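Local coordinates for Fe-regulated protein B (PDB 4AIP) that transports iron across the outer membrane of Neisseria meningitidis as a TonB-dependent receptor, possibly in siderophore-bound form, at residues D61-K66 with S496-H501; A302-T307 with K335-A340; A330-K335 with R358-G363; R535-G540 with Y554-I559. One frame throughout, in Å; residues are numbered along the deposited sequence.

Overall arrangement
Contact 1 joins plug to barrel: residues 61-66 precede the first plug strand and lie inside the barrel wall. Contacts 2, 3 and 4 are antiparallel pairings of neighbouring barrel strands. Contact 4 touches contact 1, their centres about 11 Å apart. Contacts 2 and 3 share Lys-335 and lie on the two edges of strand 325-339, their centres about 17 Å apart. Contacts 1 and 2, on opposite sides of the chain's centre, have centres about 42 Å apart. The side chain of Tyr-303 in contact 2 is about 3 Å from that of Arg-276, which binds L-glutamate in another structure of this protein; that of Thr-307 is about 8 Å from the bound N8E.

Contact 1. Residues D61-K66 with S496-H501; sequences DRQGSK and SFSASH
Ser-498 OG donates a hydrogen bond to the backbone O of Arg-62, at a short 2.5 Å. The donor is tilted 21° from the carbonyl plane. The same OG lies 3.3 Å from Gln-63 CA, so one small hydroxyl meets two successive residues of the loop. Its first torsion places OG beside the backbone N and anti to the carbonyl carbon (chi1 -50°), and the hydroxyl reaches the loop from there.

On one side, Ser-496 OG rests against the aliphatic part of Arg-62, 3.3 Å from CG. The polar end of that arginine is turned to another partner: NE bonds to Gln-490 OE1. On the other side, Lys-66 CE passes 3.7 Å from Ser-500 OG. The lysine chain runs extended as far as CE and bends only at its last torsion. Its NZ is bonded to the backbone O atoms of Ala-153 and Lys-151 in the plug.

The loop is shaped by a type II' beta turn from Gln-63 to Lys-66. Lys-66 N bonds to Gln-63 O at 3.0 Å, and Gly-64 takes the positive phi of this turn. Three alternate serines of one strand thus meet the start of the plug. Strand 495-506 is flanked in the barrel wall by strands 475-490 and 532-544, and residues 61-66 lead directly into plug strand 67-73.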
loop_
_atom_site.group_PDB
_atom_site.type_symbol
_atom_site.label_atom_id
_atom_site.label_comp_id
_atom_site.label_asym_id
_atom_site.label_seq_id
_atom_site.Cartn_x
_atom_site.Cartn_y
_atom_site.Cartn_z
ATOM N N ASP B 61 32.166 -3.343 30.721
ATOM C CA ASP B 61 31.184 -4.131 31.488
ATOM C C ASP B 61 31.939 -4.967 32.479
ATOM O O ASP B 61 32.854 -5.709 32.094
ATOM C CB ASP B 61 30.370 -5.074 30.609
ATOM C CG ASP B 61 29.440 -4.338 29.665
ATOM O OD1 ASP B 61 28.724 -3.402 30.092
ATOM O OD2 ASP B 61 29.426 -4.717 28.481
ATOM N N ARG B 62 31.576 -4.851 33.752
ATOM C CA ARG B 62 32.324 -5.531 34.807
ATOM C C ARG B 62 31.474 -6.278 35.816
ATOM O O ARG B 62 31.883 -6.429 36.957
ATOM C CB ARG B 62 33.244 -4.571 35.550
ATOM C CG ARG B 62 34.384 -4.043 34.732
ATOM C CD ARG B 62 34.518 -2.632 35.145
ATOM N NE ARG B 62 35.494 -2.296 36.157
ATOM C CZ ARG B 62 35.352 -1.414 37.149
ATOM N NH1 ARG B 62 34.277 -0.840 37.432
ATOM N NH2 ARG B 62 36.302 -1.120 37.944
ATOM N N GLN B 63 30.307 -6.746 35.404
ATOM C CA GLN B 63 29.514 -7.581 36.291
ATOM C C GLN B 63 29.439 -9.004 35.764
ATOM O O GLN B 63 28.380 -9.611 35.716
ATOM C CB GLN B 63 28.156 -6.968 36.528
ATOM C CG GLN B 63 28.255 -5.738 37.384
ATOM C CD GLN B 63 26.963 -5.024 37.499
ATOM O OE1 GLN B 63 26.849 -3.839 37.088
ATOM N NE2 GLN B 63 25.947 -5.727 38.055
ATOM N N GLY B 64 30.620 -9.517 35.418
ATOM C CA GLY B 64 30.757 -10.731 34.665
ATOM C C GLY B 64 29.933 -10.644 33.390
ATOM O O GLY B 64 30.290 -9.959 32.423
ATOM N N SER B 65 28.781 -11.283 33.447
ATOM C CA SER B 65 27.961 -11.485 32.282
ATOM C C SER B 65 26.523 -10.956 32.482
ATOM O O SER B 65 25.625 -11.151 31.622
ATOM C CB SER B 65 27.937 -12.992 31.987
ATOM O OG SER B 65 27.186 -13.267 30.860
ATOM N N LYS B 66 26.301 -10.287 33.605
ATOM C CA LYS B 66 24.979 -9.811 33.923
ATOM C C LYS B 66 24.500 -8.527 33.162
ATOM O O LYS B 66 23.302 -8.310 32.991
ATOM C CB LYS B 66 24.884 -9.682 35.418
ATOM C CG LYS B 66 23.792 -8.841 35.941
ATOM C CD LYS B 66 24.111 -8.492 37.376
ATOM C CE LYS B 66 23.037 -7.606 38.032
ATOM N NZ LYS B 66 21.722 -8.294 38.113
ATOM N N SER B 496 38.277 -8.060 36.745
ATOM C CA SER B 496 37.248 -7.611 37.658
ATOM C C SER B 496 36.559 -8.785 38.266
ATOM O O SER B 496 36.566 -9.848 37.683
ATOM C CB SER B 496 36.188 -6.829 36.914
ATOM O OG SER B 496 36.823 -5.919 36.045
ATOM N N PHE B 497 35.931 -8.567 39.427
ATOM C CA PHE B 497 35.090 -9.537 40.089
ATOM C C PHE B 497 33.936 -8.726 40.647
ATOM O O PHE B 497 34.086 -7.522 40.879
ATOM C CB PHE B 497 35.851 -10.234 41.223
ATOM C CG PHE B 497 37.192 -10.770 40.811
ATOM C CD1 PHE B 497 38.311 -9.934 40.778
ATOM C CD2 PHE B 497 37.332 -12.097 40.448
ATOM C CE1 PHE B 497 39.560 -10.416 40.372
ATOM C CE2 PHE B 497 38.545 -12.591 40.018
ATOM C CZ PHE B 497 39.682 -11.747 39.986
ATOM N N SER B 498 32.799 -9.368 40.879
ATOM C CA SER B 498 31.564 -8.648 41.057
ATOM C C SER B 498 30.648 -9.393 41.923
ATOM O O SER B 498 30.654 -10.636 41.926
ATOM C CB SER B 498 30.794 -8.605 39.755
ATOM O OG SER B 498 31.628 -8.178 38.729
ATOM N N ALA B 499 29.783 -8.635 42.576
ATOM C CA ALA B 499 28.702 -9.161 43.370
ATOM C C ALA B 499 27.696 -8.056 43.509
ATOM O O ALA B 499 28.075 -6.902 43.584
ATOM C CB ALA B 499 29.214 -9.608 44.770
ATOM N N SER B 500 26.430 -8.439 43.532
ATOM C CA SER B 500 25.332 -7.516 43.672
ATOM C C SER B 500 24.180 -8.204 44.412
ATOM O O SER B 500 24.086 -9.442 44.464
ATOM C CB SER B 500 24.899 -6.923 42.309
ATOM O OG SER B 500 24.370 -7.938 41.470
ATOM N N HIS B 501 23.331 -7.398 45.020
ATOM C CA HIS B 501 22.206 -7.894 45.787
ATOM C C HIS B 501 21.104 -6.884 45.577
ATOM O O HIS B 501 21.092 -5.812 46.159
ATOM C CB HIS B 501 22.591 -8.085 47.272
ATOM C CG HIS B 501 21.538 -8.769 48.091
ATOM N ND1 HIS B 501 21.068 -10.038 47.812
ATOM C CD2 HIS B 501 20.868 -8.356 49.189
ATOM C CE1 HIS B 501 20.129 -10.361 48.687
ATOM N NE2 HIS B 501 19.998 -9.362 49.539
#

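Contact 2. Residues A302-T307 with K335-A340; sequences AYRETT and KERYSA
Arg-304 and Arg-337 lie on one face of an antiparallel strand pair, with their guanidinium planes only 19° apart. Arg-337 NH2 sits over one face of the Arg-304 group, toward its rim, and comes within 3.1 Å of Arg-304 NE. Both are donors, so this close approach of like charges is not a hydrogen bond. The backbone O of Ala-302 lies over the opposite face. Arg-304 bends at chi2 and chi3, which brings its end towards residues 335-340, and NH2 makes a weak bond to Ser-339 OG (3.5 Å).

The other face carries Glu-305 beside Tyr-338. The two side chains point the same way, and Glu-305 CG touches Tyr-338 CD2 at 3.8 Å. Their carboxylate and ring planes are 63° apart. The rings of Tyr-303 and Tyr-338 meet edge against edge, CE2 to CE2 at 4.2 Å. The side chain of Tyr-303 also adjoins Arg-276. Beneath, Glu-305 and Tyr-338 form a hydrogen-bonded pair, as do Thr-307 and Glu-336.

This is the open end of the barrel hairpin of strands 302-318 and 325-339, away from its turn. Tyr-338 packs on Ile-278 of the second subunit, whereas Arg-337 touches Ile-130 on the same chain. Asp-342 makes a salt bridge with Arg-337, accepts a bond from Ser-339 OG and lies at long range from Arg-304. Its carboxylate probably offsets the charge of the two close arginines.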
loop_
_atom_site.group_PDB
_atom_site.type_symbol
_atom_site.label_atom_id
_atom_site.label_comp_id
_atom_site.label_asym_id
_atom_site.label_seq_id
_atom_site.Cartn_x
_atom_site.Cartn_y
_atom_site.Cartn_z
ATOM N N ALA B 302 -7.048 -15.839 9.322
ATOM C CA ALA B 302 -7.682 -14.639 8.816
ATOM C C ALA B 302 -6.612 -13.604 8.652
ATOM O O ALA B 302 -5.601 -13.685 9.346
ATOM C CB ALA B 302 -8.673 -14.184 9.822
ATOM N N TYR B 303 -6.801 -12.641 7.761
ATOM C CA TYR B 303 -5.850 -11.545 7.656
ATOM C C TYR B 303 -5.694 -10.712 8.972
ATOM O O TYR B 303 -6.680 -10.371 9.662
ATOM C CB TYR B 303 -6.247 -10.632 6.510
ATOM C CG TYR B 303 -5.294 -9.469 6.341
ATOM C CD1 TYR B 303 -4.041 -9.645 5.752
ATOM C CD2 TYR B 303 -5.620 -8.203 6.858
ATOM C CE1 TYR B 303 -3.161 -8.539 5.555
ATOM C CE2 TYR B 303 -4.739 -7.108 6.727
ATOM C CZ TYR B 303 -3.514 -7.284 6.061
ATOM O OH TYR B 303 -2.673 -6.148 5.931
ATOM N N ARG B 304 -4.464 -10.362 9.284
ATOM C CA ARG B 304 -4.143 -9.725 10.521
ATOM C C ARG B 304 -3.023 -8.735 10.358
ATOM O O ARG B 304 -2.063 -8.998 9.596
ATOM C CB ARG B 304 -3.670 -10.791 11.461
ATOM C CG ARG B 304 -3.937 -10.459 12.879
ATOM C CD ARG B 304 -4.332 -11.631 13.630
ATOM N NE ARG B 304 -5.748 -11.855 13.321
ATOM C CZ ARG B 304 -6.267 -13.044 13.127
ATOM N NH1 ARG B 304 -5.471 -14.022 13.238
ATOM N NH2 ARG B 304 -7.536 -13.270 12.846
ATOM N N GLU B 305 -3.126 -7.596 11.043
ATOM C CA GLU B 305 -1.955 -6.719 11.189
ATOM C C GLU B 305 -1.706 -6.527 12.661
ATOM O O GLU B 305 -2.658 -6.310 13.455
ATOM C CB GLU B 305 -2.138 -5.336 10.513
ATOM C CG GLU B 305 -3.000 -5.370 9.271
ATOM C CD GLU B 305 -3.052 -4.052 8.476
ATOM O OE1 GLU B 305 -3.205 -3.007 9.139
ATOM O OE2 GLU B 305 -3.011 -4.108 7.211
ATOM N N THR B 306 -0.434 -6.616 13.042
ATOM C CA THR B 306 -0.087 -6.373 14.403
ATOM C C THR B 306 1.063 -5.361 14.366
ATOM O O THR B 306 2.004 -5.504 13.585
ATOM C CB THR B 306 0.109 -7.721 15.274
ATOM O OG1 THR B 306 1.466 -8.107 15.307
ATOM C CG2 THR B 306 -0.688 -8.927 14.732
ATOM N N THR B 307 0.940 -4.292 15.157
ATOM C CA THR B 307 1.770 -3.103 14.985
ATOM C C THR B 307 2.331 -2.551 16.310
ATOM O O THR B 307 1.647 -2.542 17.354
ATOM C CB THR B 307 0.918 -1.996 14.342
ATOM O OG1 THR B 307 0.036 -2.582 13.382
ATOM C CG2 THR B 307 1.781 -1.024 13.655
ATOM N N LYS B 335 0.283 -0.356 20.791
ATOM C CA LYS B 335 0.304 -1.703 20.339
ATOM C C LYS B 335 -1.051 -2.060 19.786
ATOM O O LYS B 335 -2.105 -1.917 20.451
ATOM C CB LYS B 335 0.700 -2.642 21.427
ATOM C CG LYS B 335 1.579 -3.683 20.785
ATOM C CD LYS B 335 2.421 -4.509 21.726
ATOM C CE LYS B 335 2.121 -3.971 23.101
ATOM N NZ LYS B 335 3.109 -3.773 24.138
ATOM N N GLU B 336 -1.044 -2.528 18.558
ATOM C CA GLU B 336 -2.299 -2.856 17.926
ATOM C C GLU B 336 -2.425 -4.210 17.373
ATOM O O GLU B 336 -1.446 -4.786 16.869
ATOM C CB GLU B 336 -2.557 -1.936 16.791
ATOM C CG GLU B 336 -3.311 -0.850 17.245
ATOM C CD GLU B 336 -3.698 0.077 16.116
ATOM O OE1 GLU B 336 -4.668 -0.272 15.361
ATOM O OE2 GLU B 336 -3.035 1.147 16.022
ATOM N N ARG B 337 -3.653 -4.695 17.471
ATOM C CA ARG B 337 -4.067 -5.813 16.697
ATOM C C ARG B 337 -5.294 -5.437 15.871
ATOM O O ARG B 337 -6.334 -4.946 16.366
ATOM C CB ARG B 337 -4.308 -7.049 17.558
ATOM C CG ARG B 337 -4.789 -8.243 16.790
ATOM C CD ARG B 337 -5.415 -9.224 17.748
ATOM N NE ARG B 337 -5.797 -10.473 17.103
ATOM C CZ ARG B 337 -7.008 -10.720 16.627
ATOM N NH1 ARG B 337 -7.987 -9.811 16.739
ATOM N NH2 ARG B 337 -7.255 -11.887 16.078
ATOM N N TYR B 338 -5.143 -5.659 14.583
ATOM C CA TYR B 338 -6.242 -5.549 13.653
ATOM C C TYR B 338 -6.499 -6.913 12.969
ATOM O O TYR B 338 -5.581 -7.554 12.443
ATOM C CB TYR B 338 -5.900 -4.502 12.584
ATOM C CG TYR B 338 -6.907 -4.505 11.467
ATOM C CD1 TYR B 338 -8.161 -3.835 11.587
ATOM C CD2 TYR B 338 -6.651 -5.229 10.312
ATOM C CE1 TYR B 338 -9.107 -3.878 10.537
ATOM C CE2 TYR B 338 -7.587 -5.262 9.256
ATOM C CZ TYR B 338 -8.790 -4.598 9.374
ATOM O OH TYR B 338 -9.697 -4.653 8.323
ATOM N N SER B 339 -7.752 -7.314 12.943
ATOM C CA SER B 339 -8.128 -8.500 12.236
ATOM C C SER B 339 -9.236 -8.151 11.282
ATOM O O SER B 339 -10.140 -7.398 11.654
ATOM C CB SER B 339 -8.614 -9.524 13.235
ATOM O OG SER B 339 -9.500 -10.436 12.614
ATOM N N ALA B 340 -9.163 -8.687 10.053
ATOM C CA ALA B 340 -10.208 -8.427 9.030
ATOM C C ALA B 340 -11.511 -9.169 9.293
ATOM O O ALA B 340 -12.548 -8.741 8.823
ATOM C CB ALA B 340 -9.712 -8.770 7.628
#

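Contact 3. Residues A330-K335 with R358-G363; sequences AYVLEK and RITTRG
Tyr-331 lays its ring over the backbone of Gly-363 on the adjacent strand. From CB, chi1 of 62° puts CG between the backbone N and the carbonyl carbon, and the ring folds across the strand boundary. CG and CD2 pass the glycine O, CD2 at 3.6 Å. CD1 and CE1, along the other edge of the ring, come near Thr-361 O. CE2 and CZ both lie 3.6 Å from Gly-363 CA, and CE1 touches Thr-361 CG2 at 3.9 Å. At the tip, OH reaches the same methyl. Gly-363 CA makes a CH-pi contact, 3.8 Å from the ring centroid and 22° off its normal.

An aromatic ring folded over a glycine of the next strand resembles the mortise-tenon joints of outer-membrane barrels. Here it joins strands 325-339 and 355-371, which hydrogen-bond through the pairs Tyr-331/Gly-363, Leu-333/Thr-361 and Lys-335/Ile-359. The Tyr-331 side chain also touches Ala-124 of the plug.

On the other face Glu-334 bends at chi2 and places both carboxylate oxygens 3.0 Å from Thr-360 OG1, within weak hydrogen-bonding distance. Lys-390 NZ bonds the same OG1. Arg-358 NH2 forms a long salt bridge with Glu-334 OE1 (3.9 Å), which lies at the edge of the guanidinium.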
loop_
_atom_site.group_PDB
_atom_site.type_symbol
_atom_site.label_atom_id
_atom_site.label_comp_id
_atom_site.label_asym_id
_atom_site.label_seq_id
_atom_site.Cartn_x
_atom_site.Cartn_y
_atom_site.Cartn_z
ATOM N N ALA B 330 9.972 11.282 26.846
ATOM C CA ALA B 330 8.509 11.209 27.039
ATOM C C ALA B 330 8.024 10.595 25.763
ATOM O O ALA B 330 8.473 10.966 24.688
ATOM C CB ALA B 330 7.886 12.599 27.237
ATOM N N TYR B 331 7.124 9.639 25.845
ATOM C CA TYR B 331 6.809 8.903 24.653
ATOM C C TYR B 331 5.385 8.465 24.712
ATOM O O TYR B 331 4.771 8.508 25.760
ATOM C CB TYR B 331 7.692 7.643 24.578
ATOM C CG TYR B 331 7.536 6.629 25.707
ATOM C CD1 TYR B 331 6.590 5.628 25.629
ATOM C CD2 TYR B 331 8.374 6.666 26.825
ATOM C CE1 TYR B 331 6.436 4.690 26.652
ATOM C CE2 TYR B 331 8.257 5.731 27.827
ATOM C CZ TYR B 331 7.283 4.756 27.733
ATOM O OH TYR B 331 7.188 3.843 28.714
ATOM N N VAL B 332 4.891 7.972 23.584
ATOM C CA VAL B 332 3.598 7.269 23.524
ATOM C C VAL B 332 3.752 6.049 22.631
ATOM O O VAL B 332 4.117 6.183 21.485
ATOM C CB VAL B 332 2.450 8.202 23.033
ATOM C CG1 VAL B 332 2.853 8.921 21.795
ATOM C CG2 VAL B 332 1.178 7.478 22.780
ATOM N N LEU B 333 3.491 4.865 23.188
ATOM C CA LEU B 333 3.732 3.599 22.558
ATOM C C LEU B 333 2.361 3.022 22.329
ATOM O O LEU B 333 1.500 3.039 23.254
ATOM C CB LEU B 333 4.464 2.718 23.548
ATOM C CG LEU B 333 5.516 1.701 23.173
ATOM C CD1 LEU B 333 5.906 0.998 24.451
ATOM C CD2 LEU B 333 5.015 0.711 22.159
ATOM N N GLU B 334 2.162 2.521 21.112
ATOM C CA GLU B 334 0.895 1.914 20.722
ATOM C C GLU B 334 1.117 0.533 20.271
ATOM O O GLU B 334 2.018 0.277 19.443
ATOM C CB GLU B 334 0.269 2.610 19.537
ATOM C CG GLU B 334 -0.169 3.998 19.825
ATOM C CD GLU B 334 -1.547 4.083 20.577
ATOM O OE1 GLU B 334 -2.346 3.074 20.569
ATOM O OE2 GLU B 334 -1.807 5.209 21.121
ATOM N N LYS B 335 0.283 -0.356 20.791
ATOM C CA LYS B 335 0.304 -1.703 20.339
ATOM C C LYS B 335 -1.051 -2.060 19.786
ATOM O O LYS B 335 -2.105 -1.917 20.451
ATOM C CB LYS B 335 0.700 -2.642 21.427
ATOM C CG LYS B 335 1.579 -3.683 20.785
ATOM C CD LYS B 335 2.421 -4.509 21.726
ATOM C CE LYS B 335 2.121 -3.971 23.101
ATOM N NZ LYS B 335 3.109 -3.773 24.138
ATOM N N ARG B 358 -6.530 -2.067 20.888
ATOM C CA ARG B 358 -5.351 -1.202 21.162
ATOM C C ARG B 358 -4.813 -1.280 22.544
ATOM O O ARG B 358 -5.565 -1.538 23.478
ATOM C CB ARG B 358 -5.685 0.206 20.878
ATOM C CG ARG B 358 -6.087 0.330 19.448
ATOM C CD ARG B 358 -6.967 1.479 19.270
ATOM N NE ARG B 358 -6.214 2.587 19.754
ATOM C CZ ARG B 358 -6.640 3.845 19.827
ATOM N NH1 ARG B 358 -7.804 4.258 19.466
ATOM N NH2 ARG B 358 -5.886 4.738 20.282
ATOM N N ILE B 359 -3.503 -1.115 22.674
ATOM C CA ILE B 359 -2.924 -0.817 23.987
ATOM C C ILE B 359 -2.057 0.407 23.821
ATOM O O ILE B 359 -1.140 0.406 22.974
ATOM C CB ILE B 359 -2.043 -1.920 24.515
ATOM C CG1 ILE B 359 -2.758 -3.260 24.431
ATOM C CG2 ILE B 359 -1.635 -1.609 25.971
ATOM C CD1 ILE B 359 -1.813 -4.460 24.613
ATOM N N THR B 360 -2.330 1.422 24.648
ATOM C CA THR B 360 -1.594 2.671 24.593
ATOM C C THR B 360 -0.790 2.828 25.854
ATOM O O THR B 360 -1.350 2.665 26.962
ATOM C CB THR B 360 -2.561 3.911 24.459
ATOM O OG1 THR B 360 -3.380 3.760 23.293
ATOM C CG2 THR B 360 -1.759 5.246 24.384
ATOM N N THR B 361 0.485 3.179 25.682
ATOM C CA THR B 361 1.380 3.364 26.796
ATOM C C THR B 361 2.005 4.766 26.721
ATOM O O THR B 361 2.726 5.096 25.764
ATOM C CB THR B 361 2.451 2.222 26.800
ATOM O OG1 THR B 361 1.786 0.966 26.997
ATOM C CG2 THR B 361 3.503 2.417 27.865
ATOM N N ARG B 362 1.734 5.566 27.753
ATOM C CA ARG B 362 2.327 6.886 27.883
ATOM C C ARG B 362 3.360 6.893 28.939
ATOM O O ARG B 362 3.109 6.554 30.070
ATOM C CB ARG B 362 1.301 7.929 28.252
ATOM C CG ARG B 362 0.332 8.270 27.093
ATOM C CD ARG B 362 -0.778 9.280 27.576
ATOM N NE ARG B 362 -1.656 9.840 26.532
ATOM C CZ ARG B 362 -1.898 9.272 25.351
ATOM N NH1 ARG B 362 -1.260 8.238 25.117
ATOM N NH2 ARG B 362 -2.691 9.680 24.393
ATOM N N GLY B 363 4.544 7.320 28.624
ATOM C CA GLY B 363 5.515 7.285 29.664
ATOM C C GLY B 363 6.428 8.461 29.651
ATOM O O GLY B 363 6.542 9.177 28.629
#

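Contact 4. Residues R535-G540 with Y554-I559; sequences RNTEIG and YFWQTI
Trp-556 has CG anti to its carbonyl carbon (chi1 -57°), and this carries the indole across to residues 537-539. Glu-538 points to the opposite face; its chi1 of 86° puts CG between the backbone N and the carbonyl carbon. The indole presents its edge to Thr-537: CE3 is 3.2 Å from the backbone O. Further out, CZ3 packs 4.0 Å from Ile-539 CG1. Tyr-554 CD1 lies over one face of the indole, and Tyr-554 CB packs on Ile-539 CG1 at 3.9 Å. This gives a cluster of aromatic and aliphatic groups.

Glu-538 OE1 lies 3.6 Å from Phe-555 CB. The carboxylate forms a salt bridge with Arg-110 of the plug, and Arg-110 also makes a cation-pi contact with Phe-555. Gln-557 bends at chi2 and its side chain crosses that of Asn-536 at about a right angle, while NE2 bonds to the backbone O of Thr-163.

Six backbone bonds join the strands through the pairs Arg-535/Thr-558, Thr-537/Trp-556 and Ile-539/Tyr-554. One face, with Asn-536, Glu-538, Phe-555 and Gln-557, meets the plug; the other has Trp-556 and Ile-539 exposed. Such antiparallel hairpins build the barrel wall of TonB-dependent transporters.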
loop_
_atom_site.group_PDB
_atom_site.type_symbol
_atom_site.label_atom_id
_atom_site.label_comp_id
_atom_site.label_asym_id
_atom_site.label_seq_id
_atom_site.Cartn_x
_atom_site.Cartn_y
_atom_site.Cartn_z
ATOM N N ARG B 535 14.548 -10.792 44.633
ATOM C CA ARG B 535 15.758 -10.640 45.387
ATOM C C ARG B 535 16.760 -11.416 44.570
ATOM O O ARG B 535 16.704 -12.670 44.476
ATOM C CB ARG B 535 15.579 -11.232 46.803
ATOM C CG ARG B 535 16.695 -10.816 47.823
ATOM C CD ARG B 535 17.190 -11.936 48.734
ATOM N NE ARG B 535 16.064 -12.746 49.178
ATOM C CZ ARG B 535 16.105 -14.064 49.421
ATOM N NH1 ARG B 535 17.215 -14.729 49.266
ATOM N NH2 ARG B 535 15.012 -14.714 49.808
ATOM N N ASN B 536 17.656 -10.682 43.943
ATOM C CA ASN B 536 18.563 -11.261 43.026
ATOM C C ASN B 536 19.989 -11.043 43.536
ATOM O O ASN B 536 20.447 -9.912 43.739
ATOM C CB ASN B 536 18.346 -10.689 41.620
ATOM C CG ASN B 536 19.458 -11.071 40.662
ATOM O OD1 ASN B 536 19.520 -12.226 40.159
ATOM N ND2 ASN B 536 20.377 -10.113 40.424
ATOM N N THR B 537 20.692 -12.146 43.762
ATOM C CA THR B 537 22.059 -12.075 44.240
ATOM C C THR B 537 22.901 -12.699 43.199
ATOM O O THR B 537 22.528 -13.764 42.677
ATOM C CB THR B 537 22.243 -12.975 45.475
ATOM O OG1 THR B 537 21.219 -12.659 46.443
ATOM C CG2 THR B 537 23.637 -12.770 46.077
ATOM N N GLU B 538 24.043 -12.092 42.902
ATOM C CA GLU B 538 24.901 -12.749 41.951
ATOM C C GLU B 538 26.350 -12.362 42.012
ATOM O O GLU B 538 26.678 -11.284 42.521
ATOM C CB GLU B 538 24.298 -12.590 40.558
ATOM C CG GLU B 538 24.566 -11.406 39.747
ATOM C CD GLU B 538 24.004 -11.652 38.342
ATOM O OE1 GLU B 538 22.736 -11.580 38.165
ATOM O OE2 GLU B 538 24.852 -11.958 37.430
ATOM N N ILE B 539 27.209 -13.242 41.524
ATOM C CA ILE B 539 28.665 -12.972 41.447
ATOM C C ILE B 539 29.187 -13.092 40.010
ATOM O O ILE B 539 28.500 -13.681 39.154
ATOM C CB ILE B 539 29.458 -13.962 42.327
ATOM C CG1 ILE B 539 28.926 -15.383 42.112
ATOM C CG2 ILE B 539 29.259 -13.558 43.833
ATOM C CD1 ILE B 539 29.939 -16.447 42.271
ATOM N N GLY B 540 30.381 -12.561 39.758
ATOM C CA GLY B 540 30.897 -12.568 38.422
ATOM C C GLY B 540 32.352 -12.230 38.326
ATOM O O GLY B 540 32.947 -11.770 39.290
ATOM N N TYR B 554 27.421 -16.264 38.163
ATOM C CA TYR B 554 26.451 -17.103 38.863
ATOM C C TYR B 554 25.420 -16.198 39.523
ATOM O O TYR B 554 25.746 -15.084 39.975
ATOM C CB TYR B 554 27.127 -18.033 39.873
ATOM C CG TYR B 554 26.321 -19.321 40.060
ATOM C CD1 TYR B 554 25.137 -19.307 40.802
ATOM C CD2 TYR B 554 26.682 -20.519 39.423
ATOM C CE1 TYR B 554 24.370 -20.429 40.958
ATOM C CE2 TYR B 554 25.901 -21.649 39.562
ATOM C CZ TYR B 554 24.741 -21.601 40.313
ATOM O OH TYR B 554 23.937 -22.714 40.474
ATOM N N PHE B 555 24.172 -16.650 39.533
ATOM C CA PHE B 555 23.061 -15.824 40.037
ATOM C C PHE B 555 22.119 -16.686 40.778
ATOM O O PHE B 555 21.983 -17.887 40.469
ATOM C CB PHE B 555 22.286 -15.084 38.881
ATOM C CG PHE B 555 21.544 -16.035 37.917
ATOM C CD1 PHE B 555 20.266 -16.461 38.213
ATOM C CD2 PHE B 555 22.141 -16.506 36.766
ATOM C CE1 PHE B 555 19.592 -17.321 37.389
ATOM C CE2 PHE B 555 21.466 -17.387 35.944
ATOM C CZ PHE B 555 20.188 -17.781 36.259
ATOM N N TRP B 556 21.474 -16.057 41.776
ATOM C CA TRP B 556 20.343 -16.609 42.535
ATOM C C TRP B 556 19.208 -15.612 42.564
ATOM O O TRP B 556 19.439 -14.416 42.872
ATOM C CB TRP B 556 20.747 -16.913 43.985
ATOM C CG TRP B 556 21.929 -17.864 44.145
ATOM C CD1 TRP B 556 21.868 -19.213 44.423
ATOM C CD2 TRP B 556 23.338 -17.520 44.044
ATOM N NE1 TRP B 556 23.163 -19.722 44.472
ATOM C CE2 TRP B 556 24.077 -18.714 44.275
ATOM C CE3 TRP B 556 24.043 -16.302 43.832
ATOM C CZ2 TRP B 556 25.487 -18.755 44.289
ATOM C CZ3 TRP B 556 25.465 -16.325 43.828
ATOM C CH2 TRP B 556 26.172 -17.578 44.057
ATOM N N GLN B 557 18.004 -16.096 42.241
ATOM C CA GLN B 557 16.814 -15.250 42.194
ATOM C C GLN B 557 15.677 -15.849 43.048
ATOM O O GLN B 557 15.344 -17.046 42.914
ATOM C CB GLN B 557 16.347 -15.093 40.743
ATOM C CG GLN B 557 15.030 -14.300 40.568
ATOM C CD GLN B 557 15.259 -12.778 40.412
ATOM O OE1 GLN B 557 15.812 -12.106 41.304
ATOM N NE2 GLN B 557 14.888 -12.245 39.263
ATOM N N THR B 558 15.072 -15.024 43.899
ATOM C CA THR B 558 13.787 -15.384 44.507
ATOM C C THR B 558 12.807 -14.285 44.190
ATOM O O THR B 558 13.145 -13.108 44.299
ATOM C CB THR B 558 13.903 -15.559 46.091
ATOM O OG1 THR B 558 14.801 -16.628 46.385
ATOM C CG2 THR B 558 12.564 -15.897 46.761
ATOM N N ILE B 559 11.575 -14.649 43.829
ATOM C CA ILE B 559 10.562 -13.650 43.569
ATOM C C ILE B 559 9.300 -14.044 44.282
ATOM O O ILE B 559 8.735 -15.120 44.010
ATOM C CB ILE B 559 10.236 -13.490 42.083
ATOM C CG1 ILE B 559 11.500 -13.302 41.242
ATOM C CG2 ILE B 559 9.274 -12.273 41.865
ATOM C CD1 ILE B 559 11.186 -13.007 39.783
#